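Local structure of aminotransferase TlmJ (Streptoalloteichus hindustanus, 5UID) at residues Asn8-Thr13 with Ser299-Trp304; Ala42-His47 with Gly179-Asp184; Gly139-Ile144 with Leu155-Ala160; Cys161-Gln166 with Arg260-Phe265. The protein probably transfers amino groups with the help of pyridoxal 5'-phosphate, as a member of the DegT/DnrJ/EryC1 family of aminotransferases. All blocks are in the same frame, centred on the assembly; numbering follows the deposited sequence.

Contact 1. Residues Asn8-Thr13 with Ser299-Trp304; sequences NVFQPT and SYYFYW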
loop_
_atom_site.group_PDB
_atom_site.type_symbol
_atom_site.label_atom_id
_atom_site.label_comp_id
_atom_site.label_asym_id
_atom_site.label_seq_id
_atom_site.Cartn_x
_atom_site.Cartn_y
_atom_site.Cartn_z
ATOM N N ASN A 8 8.913 -3.147 24.811
ATOM C CA ASN A 8 8.481 -2.228 23.769
ATOM C C ASN A 8 7.178 -1.527 24.143
ATOM O O ASN A 8 6.385 -2.021 24.948
ATOM C CB ASN A 8 8.303 -2.964 22.439
ATOM C CG ASN A 8 9.541 -3.742 22.031
ATOM O OD1 ASN A 8 10.545 -3.162 21.611
ATOM N ND2 ASN A 8 9.472 -5.064 22.146
ATOM N N VAL A 9 6.960 -0.360 23.529
ATOM C CA VAL A 9 5.728 0.395 23.745
ATOM C C VAL A 9 4.573 -0.226 22.974
ATOM O O VAL A 9 3.450 -0.320 23.483
ATOM C CB VAL A 9 5.932 1.872 23.357
ATOM C CG1 VAL A 9 4.658 2.668 23.598
ATOM C CG2 VAL A 9 7.076 2.467 24.135
ATOM N N PHE A 10 4.823 -0.644 21.736
ATOM C CA PHE A 10 3.836 -1.309 20.901
ATOM C C PHE A 10 4.355 -2.689 20.527
ATOM O O PHE A 10 5.552 -2.862 20.279
ATOM C CB PHE A 10 3.546 -0.507 19.626
ATOM C CG PHE A 10 3.428 0.972 19.852
ATOM C CD1 PHE A 10 2.300 1.506 20.449
ATOM C CD2 PHE A 10 4.442 1.830 19.461
ATOM C CE1 PHE A 10 2.187 2.864 20.657
ATOM C CE2 PHE A 10 4.335 3.195 19.664
ATOM C CZ PHE A 10 3.206 3.712 20.264
ATOM N N GLN A 11 3.456 -3.670 20.490
ATOM C CA GLN A 11 3.846 -5.007 20.065
ATOM C C GLN A 11 2.619 -5.817 19.669
ATOM O O GLN A 11 1.657 -5.904 20.439
ATOM C CB GLN A 11 4.624 -5.724 21.168
ATOM C CG GLN A 11 5.187 -7.063 20.736
ATOM C CD GLN A 11 6.169 -7.628 21.738
ATOM O OE1 GLN A 11 6.883 -6.884 22.411
ATOM N NE2 GLN A 11 6.208 -8.949 21.844
ATOM N N PRO A 12 2.610 -6.410 18.480
ATOM C CA PRO A 12 1.491 -7.272 18.086
ATOM C C PRO A 12 1.670 -8.696 18.591
ATOM O O PRO A 12 2.759 -9.116 18.990
ATOM C CB PRO A 12 1.543 -7.223 16.555
ATOM C CG PRO A 12 2.994 -7.047 16.253
ATOM C CD PRO A 12 3.579 -6.221 17.382
ATOM N N THR A 13 0.567 -9.444 18.569
ATOM C CA THR A 13 0.567 -10.859 18.945
ATOM C C THR A 13 -0.089 -11.656 17.821
ATOM O O THR A 13 -1.319 -11.715 17.727
ATOM C CB THR A 13 -0.148 -11.099 20.275
ATOM O OG1 THR A 13 -1.464 -10.527 20.237
ATOM C CG2 THR A 13 0.640 -10.490 21.428
ATOM N N SER A 299 -10.009 1.285 23.739
ATOM C CA SER A 299 -9.215 0.188 23.206
ATOM C C SER A 299 -7.909 -0.003 23.966
ATOM O O SER A 299 -7.236 -1.021 23.766
ATOM C CB SER A 299 -8.918 0.428 21.724
ATOM O OG SER A 299 -10.116 0.581 20.980
ATOM N N TYR A 300 -7.545 0.951 24.827
ATOM C CA TYR A 300 -6.307 0.920 25.606
ATOM C C TYR A 300 -5.090 0.779 24.690
ATOM O O TYR A 300 -4.316 -0.177 24.768
ATOM C CB TYR A 300 -6.358 -0.183 26.669
ATOM C CG TYR A 300 -7.500 0.013 27.640
ATOM C CD1 TYR A 300 -7.350 0.811 28.765
ATOM C CD2 TYR A 300 -8.736 -0.573 27.413
ATOM C CE1 TYR A 300 -8.399 1.005 29.648
ATOM C CE2 TYR A 300 -9.787 -0.387 28.287
ATOM C CZ TYR A 300 -9.615 0.403 29.403
ATOM O OH TYR A 300 -10.662 0.590 30.274
ATOM N N TYR A 301 -4.936 1.769 23.811
ATOM C CA TYR A 301 -3.821 1.818 22.874
ATOM C C TYR A 301 -2.604 2.523 23.464
ATOM O O TYR A 301 -1.473 2.068 23.266
ATOM C CB TYR A 301 -4.257 2.509 21.578
ATOM C CG TYR A 301 -3.194 2.521 20.504
ATOM C CD1 TYR A 301 -2.574 1.344 20.103
ATOM C CD2 TYR A 301 -2.817 3.707 19.883
ATOM C CE1 TYR A 301 -1.600 1.346 19.122
ATOM C CE2 TYR A 301 -1.848 3.718 18.895
ATOM C CZ TYR A 301 -1.241 2.535 18.521
ATOM O OH TYR A 301 -0.272 2.539 17.544
ATOM N N PHE A 302 -2.815 3.627 24.179
ATOM C CA PHE A 302 -1.765 4.327 24.902
ATOM C C PHE A 302 -2.053 4.290 26.395
ATOM O O PHE A 302 -3.211 4.350 26.823
ATOM C CB PHE A 302 -1.651 5.803 24.482
ATOM C CG PHE A 302 -1.240 6.014 23.057
ATOM C CD1 PHE A 302 -0.332 5.172 22.442
ATOM C CD2 PHE A 302 -1.756 7.079 22.334
ATOM C CE1 PHE A 302 0.048 5.382 21.130
ATOM C CE2 PHE A 302 -1.384 7.292 21.020
ATOM C CZ PHE A 302 -0.480 6.442 20.418
ATOM N N TYR A 303 -0.990 4.208 27.190
ATOM C CA TYR A 303 -1.053 4.561 28.606
ATOM C C TYR A 303 -0.092 5.726 28.803
ATOM O O TYR A 303 1.117 5.527 28.961
ATOM C CB TYR A 303 -0.709 3.386 29.514
ATOM C CG TYR A 303 -1.046 3.680 30.958
ATOM C CD1 TYR A 303 -2.308 3.401 31.466
ATOM C CD2 TYR A 303 -0.115 4.269 31.805
ATOM C CE1 TYR A 303 -2.627 3.679 32.780
ATOM C CE2 TYR A 303 -0.426 4.553 33.120
ATOM C CZ TYR A 303 -1.685 4.256 33.601
ATOM O OH TYR A 303 -2.000 4.533 34.911
ATOM N N TRP A 304 -0.628 6.942 28.784
ATOM C CA TRP A 304 0.179 8.153 28.849
ATOM C C TRP A 304 0.178 8.703 30.269
ATOM O O TRP A 304 -0.878 8.822 30.897
ATOM C CB TRP A 304 -0.338 9.205 27.865
ATOM C CG TRP A 304 -1.718 9.730 28.167
ATOM C CD1 TRP A 304 -2.028 10.919 28.761
ATOM C CD2 TRP A 304 -2.968 9.088 27.879
ATOM N NE1 TRP A 304 -3.391 11.057 28.861
ATOM C CE2 TRP A 304 -3.991 9.948 28.328
ATOM C CE3 TRP A 304 -3.320 7.871 27.284
ATOM C CZ2 TRP A 304 -5.343 9.628 28.203
ATOM C CZ3 TRP A 304 -4.663 7.555 27.163
ATOM C CH2 TRP A 304 -5.658 8.431 27.620
HETATM O O HOH W 1 1.281 2.031 24.082
#

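Contact 2. Residues Ala42-His47 with Gly179-Asp184; sequences ADFAEH and GVWSFD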
loop_
_atom_site.group_PDB
_atom_site.type_symbol
_atom_site.label_atom_id
_atom_site.label_comp_id
_atom_site.label_asym_id
_atom_site.label_seq_id
_atom_site.Cartn_x
_atom_site.Cartn_y
_atom_site.Cartn_z
ATOM N N ALA A 42 -17.106 -7.997 5.915
ATOM C CA ALA A 42 -18.359 -8.332 6.585
ATOM C C ALA A 42 -18.153 -8.515 8.083
ATOM O O ALA A 42 -18.996 -8.100 8.889
ATOM C CB ALA A 42 -18.967 -9.590 5.965
ATOM N N ASP A 43 -17.037 -9.134 8.476
ATOM C CA ASP A 43 -16.742 -9.302 9.895
ATOM C C ASP A 43 -16.534 -7.953 10.574
ATOM O O ASP A 43 -17.092 -7.692 11.647
ATOM C CB ASP A 43 -15.508 -10.187 10.072
ATOM C CG ASP A 43 -15.779 -11.642 9.737
ATOM O OD1 ASP A 43 -16.956 -11.988 9.504
ATOM O OD2 ASP A 43 -14.812 -12.434 9.708
ATOM N N PHE A 44 -15.727 -7.083 9.962
ATOM C CA PHE A 44 -15.444 -5.786 10.568
ATOM C C PHE A 44 -16.698 -4.919 10.623
ATOM O O PHE A 44 -16.931 -4.221 11.617
ATOM C CB PHE A 44 -14.324 -5.080 9.800
ATOM C CG PHE A 44 -13.665 -3.970 10.570
ATOM C CD1 PHE A 44 -12.793 -4.256 11.608
ATOM C CD2 PHE A 44 -13.912 -2.645 10.254
ATOM C CE1 PHE A 44 -12.183 -3.239 12.323
ATOM C CE2 PHE A 44 -13.305 -1.623 10.962
ATOM C CZ PHE A 44 -12.440 -1.920 11.998
ATOM N N ALA A 45 -17.522 -4.961 9.571
ATOM C CA ALA A 45 -18.765 -4.193 9.566
ATOM C C ALA A 45 -19.680 -4.609 10.710
ATOM O O ALA A 45 -20.310 -3.758 11.352
ATOM C CB ALA A 45 -19.479 -4.358 8.223
ATOM N N GLU A 46 -19.773 -5.913 10.980
ATOM C CA GLU A 46 -20.551 -6.372 12.126
ATOM C C GLU A 46 -19.936 -5.884 13.432
ATOM O O GLU A 46 -20.656 -5.507 14.365
ATOM C CB GLU A 46 -20.654 -7.896 12.114
ATOM C CG GLU A 46 -21.395 -8.477 13.308
ATOM C CD GLU A 46 -21.398 -9.995 13.311
ATOM O OE1 GLU A 46 -20.964 -10.596 12.305
ATOM O OE2 GLU A 46 -21.833 -10.585 14.322
ATOM N N HIS A 47 -18.603 -5.881 13.512
ATOM C CA HIS A 47 -17.923 -5.351 14.689
ATOM C C HIS A 47 -18.281 -3.888 14.920
ATOM O O HIS A 47 -18.466 -3.458 16.065
ATOM C CB HIS A 47 -16.412 -5.524 14.527
ATOM C CG HIS A 47 -15.604 -4.829 15.578
ATOM N ND1 HIS A 47 -15.549 -5.264 16.885
ATOM C CD2 HIS A 47 -14.813 -3.733 15.513
ATOM C CE1 HIS A 47 -14.760 -4.464 17.579
ATOM N NE2 HIS A 47 -14.301 -3.526 16.770
ATOM N N GLY A 179 -14.907 7.009 8.522
ATOM C CA GLY A 179 -14.003 6.441 9.512
ATOM C C GLY A 179 -12.881 5.684 8.827
ATOM O O GLY A 179 -13.098 5.039 7.800
ATOM N N VAL A 180 -11.679 5.782 9.393
ATOM C CA VAL A 180 -10.501 5.097 8.871
ATOM C C VAL A 180 -9.817 4.362 10.016
ATOM O O VAL A 180 -9.684 4.900 11.121
ATOM C CB VAL A 180 -9.515 6.074 8.194
ATOM C CG1 VAL A 180 -8.600 5.323 7.241
ATOM C CG2 VAL A 180 -10.258 7.193 7.466
ATOM N N TRP A 181 -9.383 3.133 9.750
ATOM C CA TRP A 181 -8.690 2.308 10.728
ATOM C C TRP A 181 -7.338 1.873 10.181
ATOM O O TRP A 181 -7.125 1.817 8.967
ATOM C CB TRP A 181 -9.509 1.065 11.101
ATOM C CG TRP A 181 -10.723 1.358 11.922
ATOM C CD1 TRP A 181 -10.860 1.196 13.267
ATOM C CD2 TRP A 181 -11.974 1.864 11.449
ATOM N NE1 TRP A 181 -12.120 1.571 13.664
ATOM C CE2 TRP A 181 -12.825 1.986 12.565
ATOM C CE3 TRP A 181 -12.457 2.229 10.189
ATOM C CZ2 TRP A 181 -14.130 2.457 12.461
ATOM C CZ3 TRP A 181 -13.751 2.695 10.088
ATOM C CH2 TRP A 181 -14.573 2.807 11.217
ATOM N N SER A 182 -6.426 1.552 11.096
ATOM C CA SER A 182 -5.106 1.045 10.752
ATOM C C SER A 182 -4.914 -0.347 11.332
ATOM O O SER A 182 -5.279 -0.609 12.481
ATOM C CB SER A 182 -3.989 1.950 11.269
ATOM O OG SER A 182 -2.727 1.324 11.079
ATOM N N PHE A 183 -4.325 -1.233 10.530
ATOM C CA PHE A 183 -3.950 -2.566 10.975
ATOM C C PHE A 183 -2.447 -2.784 10.827
ATOM O O PHE A 183 -1.994 -3.909 10.604
ATOM C CB PHE A 183 -4.735 -3.632 10.209
ATOM C CG PHE A 183 -6.229 -3.411 10.210
ATOM C CD1 PHE A 183 -6.899 -3.089 11.381
ATOM C CD2 PHE A 183 -6.958 -3.518 9.036
ATOM C CE1 PHE A 183 -8.274 -2.884 11.383
ATOM C CE2 PHE A 183 -8.332 -3.316 9.029
ATOM C CZ PHE A 183 -8.991 -2.998 10.205
ATOM N N ASP A 184 -1.660 -1.713 10.947
ATOM C CA ASP A 184 -0.223 -1.835 10.752
ATOM C C ASP A 184 0.415 -2.506 11.968
ATOM O O ASP A 184 -0.248 -2.827 12.958
ATOM C CB ASP A 184 0.398 -0.471 10.421
ATOM C CG ASP A 184 0.530 0.471 11.626
ATOM O OD1 ASP A 184 0.408 0.058 12.796
ATOM O OD2 ASP A 184 0.784 1.672 11.385
#

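Contact 3. Residues Gly139-Ile144 with Leu155-Ala160; sequences GDLVAI and LVEDSA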
loop_
_atom_site.group_PDB
_atom_site.type_symbol
_atom_site.label_atom_id
_atom_site.label_comp_id
_atom_site.label_asym_id
_atom_site.label_seq_id
_atom_site.Cartn_x
_atom_site.Cartn_y
_atom_site.Cartn_z
ATOM N N GLY A 139 -13.096 10.712 23.756
ATOM C CA GLY A 139 -13.009 12.145 23.973
ATOM C C GLY A 139 -14.346 12.842 23.771
ATOM O O GLY A 139 -15.412 12.304 24.072
ATOM N N ASP A 140 -14.276 14.063 23.247
ATOM C CA ASP A 140 -15.461 14.876 22.974
ATOM C C ASP A 140 -16.073 14.561 21.615
ATOM O O ASP A 140 -16.594 15.452 20.937
ATOM C CB ASP A 140 -15.099 16.355 23.074
ATOM C CG ASP A 140 -16.262 17.209 23.535
ATOM O OD1 ASP A 140 -17.229 16.643 24.086
ATOM O OD2 ASP A 140 -16.209 18.443 23.346
ATOM N N LEU A 141 -16.030 13.289 21.207
ATOM C CA LEU A 141 -16.412 12.913 19.849
ATOM C C LEU A 141 -17.861 13.276 19.541
ATOM O O LEU A 141 -18.168 13.730 18.432
ATOM C CB LEU A 141 -16.184 11.415 19.642
ATOM C CG LEU A 141 -16.649 10.837 18.301
ATOM C CD1 LEU A 141 -15.924 11.500 17.138
ATOM C CD2 LEU A 141 -16.452 9.331 18.274
ATOM N N VAL A 142 -18.767 13.082 20.503
ATOM C CA VAL A 142 -20.187 13.313 20.240
ATOM C C VAL A 142 -20.452 14.792 19.984
ATOM O O VAL A 142 -21.137 15.158 19.022
ATOM C CB VAL A 142 -21.046 12.777 21.400
ATOM C CG1 VAL A 142 -22.501 13.201 21.224
ATOM C CG2 VAL A 142 -20.939 11.265 21.480
ATOM N N ALA A 143 -19.916 15.665 20.840
ATOM C CA ALA A 143 -20.113 17.098 20.640
ATOM C C ALA A 143 -19.410 17.582 19.376
ATOM O O ALA A 143 -19.919 18.467 18.679
ATOM C CB ALA A 143 -19.623 17.874 21.861
ATOM N N ILE A 144 -18.242 17.014 19.066
ATOM C CA ILE A 144 -17.537 17.376 17.839
ATOM C C ILE A 144 -18.371 16.996 16.622
ATOM O O ILE A 144 -18.536 17.789 15.686
ATOM C CB ILE A 144 -16.145 16.717 17.805
ATOM C CG1 ILE A 144 -15.227 17.367 18.845
ATOM C CG2 ILE A 144 -15.537 16.805 16.409
ATOM C CD1 ILE A 144 -13.903 16.652 19.027
ATOM N N LEU A 155 -17.127 15.165 8.781
ATOM C CA LEU A 155 -16.239 14.758 9.862
ATOM C C LEU A 155 -15.590 13.428 9.505
ATOM O O LEU A 155 -16.289 12.448 9.221
ATOM C CB LEU A 155 -17.001 14.641 11.181
ATOM C CG LEU A 155 -16.182 14.097 12.349
ATOM C CD1 LEU A 155 -15.023 15.027 12.666
ATOM C CD2 LEU A 155 -17.063 13.890 13.573
ATOM N N VAL A 156 -14.260 13.396 9.524
ATOM C CA VAL A 156 -13.486 12.189 9.270
ATOM C C VAL A 156 -12.861 11.742 10.584
ATOM O O VAL A 156 -12.212 12.537 11.273
ATOM C CB VAL A 156 -12.406 12.423 8.199
ATOM C CG1 VAL A 156 -11.616 11.145 7.955
ATOM C CG2 VAL A 156 -13.041 12.914 6.905
ATOM N N GLU A 157 -13.060 10.475 10.930
ATOM C CA GLU A 157 -12.540 9.907 12.168
ATOM C C GLU A 157 -11.336 9.029 11.853
ATOM O O GLU A 157 -11.482 7.951 11.268
ATOM C CB GLU A 157 -13.613 9.100 12.892
ATOM C CG GLU A 157 -14.607 9.928 13.678
ATOM C CD GLU A 157 -15.629 9.056 14.372
ATOM O OE1 GLU A 157 -16.746 8.903 13.832
ATOM O OE2 GLU A 157 -15.301 8.498 15.440
ATOM N N ASP A 158 -10.151 9.488 12.242
ATOM C CA ASP A 158 -8.969 8.630 12.247
ATOM C C ASP A 158 -9.086 7.751 13.486
ATOM O O ASP A 158 -8.692 8.131 14.589
ATOM C CB ASP A 158 -7.686 9.455 12.239
ATOM C CG ASP A 158 -6.432 8.595 12.125
ATOM O OD1 ASP A 158 -6.537 7.354 12.233
ATOM O OD2 ASP A 158 -5.333 9.162 11.924
ATOM N N SER A 159 -9.648 6.557 13.299
ATOM C CA SER A 159 -9.922 5.631 14.389
ATOM C C SER A 159 -8.797 4.622 14.612
ATOM O O SER A 159 -9.046 3.545 15.170
ATOM C CB SER A 159 -11.239 4.898 14.125
ATOM O OG SER A 159 -12.252 5.817 13.758
ATOM N N ALA A 160 -7.568 4.946 14.206
ATOM C CA ALA A 160 -6.474 3.988 14.342
ATOM C C ALA A 160 -6.165 3.676 15.802
ATOM O O ALA A 160 -5.664 2.588 16.109
ATOM C CB ALA A 160 -5.227 4.510 13.631
#

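Contact 4. Residues Cys161-Gln166 with Arg260-Phe265; sequences CAVASQ and RRLPEF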
loop_
_atom_site.group_PDB
_atom_site.type_symbol
_atom_site.label_atom_id
_atom_site.label_comp_id
_atom_site.label_asym_id
_atom_site.label_seq_id
_atom_site.Cartn_x
_atom_site.Cartn_y
_atom_site.Cartn_z
ATOM N N CYS A 161 -6.456 4.605 16.715
ATOM C CA CYS A 161 -6.255 4.365 18.139
ATOM C C CYS A 161 -7.417 3.629 18.796
ATOM O O CYS A 161 -7.274 3.182 19.940
ATOM C CB CYS A 161 -6.043 5.685 18.888
ATOM S SG CYS A 161 -4.743 6.762 18.263
ATOM N N ALA A 162 -8.555 3.494 18.117
ATOM C CA ALA A 162 -9.806 3.110 18.768
ATOM C C ALA A 162 -10.525 2.031 17.956
ATOM O O ALA A 162 -11.679 2.183 17.561
ATOM C CB ALA A 162 -10.691 4.338 18.956
ATOM N N VAL A 163 -9.836 0.911 17.722
ATOM C CA VAL A 163 -10.427 -0.159 16.927
ATOM C C VAL A 163 -11.574 -0.848 17.660
ATOM O O VAL A 163 -12.426 -1.474 17.019
ATOM C CB VAL A 163 -9.343 -1.176 16.514
ATOM C CG1 VAL A 163 -8.965 -2.072 17.690
ATOM C CG2 VAL A 163 -9.804 -2.001 15.316
ATOM N N ALA A 164 -11.627 -0.743 18.994
ATOM C CA ALA A 164 -12.694 -1.357 19.777
ATOM C C ALA A 164 -13.384 -0.371 20.714
ATOM O O ALA A 164 -14.176 -0.793 21.563
ATOM C CB ALA A 164 -12.156 -2.543 20.589
ATOM N N SER A 165 -13.113 0.924 20.580
ATOM C CA SER A 165 -13.685 1.917 21.474
ATOM C C SER A 165 -15.114 2.253 21.066
ATOM O O SER A 165 -15.473 2.216 19.885
ATOM C CB SER A 165 -12.831 3.183 21.479
ATOM O OG SER A 165 -11.469 2.863 21.705
ATOM N N GLN A 166 -15.935 2.585 22.062
ATOM C CA GLN A 166 -17.343 2.872 21.835
ATOM C C GLN A 166 -17.794 4.024 22.723
ATOM O O GLN A 166 -17.209 4.294 23.776
ATOM C CB GLN A 166 -18.228 1.645 22.104
ATOM C CG GLN A 166 -18.024 0.490 21.136
ATOM C CD GLN A 166 -18.912 -0.697 21.453
ATOM O OE1 GLN A 166 -19.567 -0.734 22.493
ATOM N NE2 GLN A 166 -18.938 -1.674 20.555
ATOM N N ARG A 260 -11.399 -11.781 15.817
ATOM C CA ARG A 260 -11.978 -12.682 16.811
ATOM C C ARG A 260 -11.215 -12.635 18.127
ATOM O O ARG A 260 -11.805 -12.854 19.192
ATOM C CB ARG A 260 -12.017 -14.114 16.275
ATOM C CG ARG A 260 -13.106 -14.366 15.251
ATOM C CD ARG A 260 -13.175 -15.837 14.869
ATOM N NE ARG A 260 -12.060 -16.245 14.018
ATOM C CZ ARG A 260 -12.097 -16.241 12.688
ATOM N NH1 ARG A 260 -13.195 -15.851 12.054
ATOM N NH2 ARG A 260 -11.037 -16.631 11.992
ATOM N N ARG A 261 -9.913 -12.354 18.074
ATOM C CA ARG A 261 -9.087 -12.239 19.269
ATOM C C ARG A 261 -9.098 -10.841 19.869
ATOM O O ARG A 261 -8.606 -10.665 20.990
ATOM C CB ARG A 261 -7.640 -12.637 18.952
ATOM C CG ARG A 261 -7.473 -14.060 18.434
ATOM C CD ARG A 261 -6.009 -14.374 18.152
ATOM N NE ARG A 261 -5.203 -14.354 19.369
ATOM C CZ ARG A 261 -3.875 -14.413 19.391
ATOM N NH1 ARG A 261 -3.193 -14.487 18.256
ATOM N NH2 ARG A 261 -3.227 -14.389 20.549
ATOM N N LEU A 262 -9.646 -9.856 19.154
ATOM C CA LEU A 262 -9.599 -8.468 19.617
ATOM C C LEU A 262 -10.186 -8.273 21.010
ATOM O O LEU A 262 -9.550 -7.582 21.824
ATOM C CB LEU A 262 -10.288 -7.562 18.590
ATOM C CG LEU A 262 -10.369 -6.073 18.934
ATOM C CD1 LEU A 262 -8.979 -5.492 19.127
ATOM C CD2 LEU A 262 -11.131 -5.305 17.859
ATOM N N PRO A 263 -11.366 -8.815 21.352
ATOM C CA PRO A 263 -11.861 -8.629 22.729
ATOM C C PRO A 263 -10.882 -9.108 23.787
ATOM O O PRO A 263 -10.725 -8.446 24.821
ATOM C CB PRO A 263 -13.161 -9.446 22.745
ATOM C CG PRO A 263 -13.614 -9.442 21.332
ATOM C CD PRO A 263 -12.356 -9.519 20.516
ATOM N N GLU A 264 -10.204 -10.233 23.549
ATOM C CA GLU A 264 -9.226 -10.720 24.515
ATOM C C GLU A 264 -8.012 -9.803 24.588
ATOM O O GLU A 264 -7.452 -9.607 25.674
ATOM C CB GLU A 264 -8.808 -12.148 24.162
ATOM C CG GLU A 264 -8.089 -12.890 25.281
ATOM C CD GLU A 264 -6.592 -12.640 25.287
ATOM O OE1 GLU A 264 -6.029 -12.367 24.206
ATOM O OE2 GLU A 264 -5.981 -12.717 26.375
ATOM N N PHE A 265 -7.597 -9.230 23.453
ATOM C CA PHE A 265 -6.505 -8.261 23.459
ATOM C C PHE A 265 -6.856 -7.050 24.317
ATOM O O PHE A 265 -6.050 -6.602 25.141
ATOM C CB PHE A 265 -6.180 -7.812 22.031
ATOM C CG PHE A 265 -5.600 -8.891 21.158
ATOM C CD1 PHE A 265 -5.151 -10.084 21.701
ATOM C CD2 PHE A 265 -5.496 -8.702 19.789
ATOM C CE1 PHE A 265 -4.619 -11.072 20.894
ATOM C CE2 PHE A 265 -4.961 -9.682 18.976
ATOM C CZ PHE A 265 -4.521 -10.869 19.529
#

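Contact 1. Residues Asn8-Thr13 with Ser299-Trp304
F10 and Y301 mark the closest approach of the irregular loop 8-13, which precedes helix 16-28, and the run 299-304, mostly loop before it enters strand 303-306; F10 CA and Y301 CA are 8.5 Å apart. A water lies in the gap, within hydrogen-bonding range of V9 O at 3.3 Å and of Y301 O at 2.9 Å. Beside this water the side chains close the distance. F10 has its CG beside the backbone N and anti to the carbonyl carbon (chi1 -42°), which sends its ring toward the second segment. There CE1 of F10 meets CE1 of F302 at 3.3 Å, a tight rim-to-rim touch with neither ring over the other's face. Y301 comes from another side: its plane is tilted only 24° from that of F10, but the rings are slid so far apart that they barely overlap, and Y301 OH lies 4.0 Å from F10 CE1. The three form an aromatic cluster joining the N-terminal loop to the chain entering the two-stranded antiparallel sheet 303-306/355-358. A tyrosine suits its place because its hydroxyl also bonds to the backbone O of M186, just before the cofactor-bearing K187. V9 CG1, 3.7 Å above the ring plane, sits over the centre of one face of F10. Replacing F10 by an alanine would probably open a gap beside the F302 rim and leave the two segments held across this contact mainly through water. Within the first segment, N8 ND2 donates to Q11 OE1 at 3.2 Å, from above the carbonyl plane.

Contact 2. Residues Ala42-His47 with Gly179-Asp184
F44 reaches out of helix 35-48 with CG anti to its own nitrogen (chi1 -162°), while W181 and F183 both hold CG anti to the carbonyl carbon; the three rings therefore converge between helix and strand 178-182. W181 on the strand and F183 just past its end both direct their CB atoms to the helix. The F44 edge stands on the five-membered ring of the indole in a T-shaped pair, planes at 82°, with F44 CZ 3.7 Å from W181 CG and F44 CE2 3.8 Å from W181 CD2. In turn F44 offers a face to the edge of F183, whose CZ lies 3.8 Å from F44 CE1, offset toward the rim. F44 thus gives an edge to one ring and a face to the other. An alanine at W181 would lose the broad face under the F44 edge, and that ring is likely to be left freer to turn. S182, between the two aromatic residues, serves the cofactor: its OG accepts from D184 N at 3.2 Å, an ST turn, and bonds to the phosphate of the cofactor carried by K187. The chemistry implies weakly electropositive C-H edges set against electron-rich faces, an attraction that depends on ring orientation as well as on apolar burial.

Contact 3. Residues Gly139-Ile144 with Leu155-Ala160
L141 on helix 141-151 and E157 on strand 155-158 meet inside the beta-alpha-beta unit that runs from strand 126-132 through this helix to strand 155-158, part of the mixed sheet of the large aminotransferase domain. Leucine fits a helix face turned to the sheet. Here CG of L141 is anti to the backbone N (chi1 175°), a reach that carries both methyls across E157 at about a right angle: CD2 is 3.2 Å from E157 OE2 and CD1 3.5 Å from the same oxygen. E157 is extended beyond CG (chi2 -180°), and its buried carboxylate is satisfied by other residues, OE2 by G173 N and H133 NE2 and OE1 by G176 N. The L141 methyls therefore pack against a carboxylate already fixed by polar bonds. One turn later, I144 sets CG2 anti to its nitrogen and places this branched methyl 4.2 Å from L155 CD1. L155 has nearly the same torsions as L141, and its CD2 comes 4.4 Å from L141 CD1, a looser apolar contact. D158 points to the other side of the strand, with OD2 close to N1 of the cofactor on K187, where fold-type I aminotransferases keep an aspartate. Its OD1 takes A160 N at 3.3 Å in an Asx turn, the donor lying 30° out of the carboxylate plane.

Contact 4. Residues Cys161-Gln166 with Arg260-Phe265
V163 and L262 meet tip to tip where, in the pyridoxal-phosphate aminotransferase fold of the DegT/DnrJ/EryC1 family, the loop between strand 155-158 and strand 166-167 lies against the long helix 249-280, whose earlier residues V250, A251 and I254 line a pyridoxal-phosphate pocket. The interaction across the contact is purely apolar. V163 puts CG1 between its backbone N and carbonyl carbon (chi1 76°), the crowded position, and this methyl lies 3.7 Å from L262 CD1 and 3.9 Å from L262 CD2. L262 stretches out with CG anti to its nitrogen (chi1 178°), which carries its forked end to two loop residues at once: CD2 also lies 4.0 Å from A164 CB. Alanine suits that place, since the loop backbone passes near the helix here, with A164 CA 7.8 Å from L262 CA.

Polar bonds hold the loop from outside the two segments. H47 NE2 bonds to V163 O, and S299 OG to A164 N; S299 OG also pairs with S165 OG.

Within the helix, P263 has no N-H to give, and the helix is kinked where the nitrogens of P263 and E264 lack bonds to the preceding turn. P263 is turned away from the loop, whereas F265 N still donates to R261 O at 3.0 Å. R261 NH1 forms a salt bridge with E18, and F265, one turn on, sets CZ 3.5 Å from the plane of the R261 guanidinium, over its centre.

How the contacts relate
All four contacts are largely buried, but F10 in contact 1 and A164 in contact 4 are partly exposed. Contacts 2 and 3 share the central sheet: their strands 178-182 and 155-158 are neighbours, joined where V180 N meets E157 O. They differ in filling, rings in contact 2, aliphatic methyls against a carboxylate in contact 3. Contact 1 joins two mostly irregular runs, contact 4 a loop to helix 249-280, and the two touch through S299 and through T13 on F265. Contact 1 is aromatic with a bridging water, contact 4 is small and aliphatic. H47 links contact 2 to the loop of contact 4, which directly continues the second segment of contact 3.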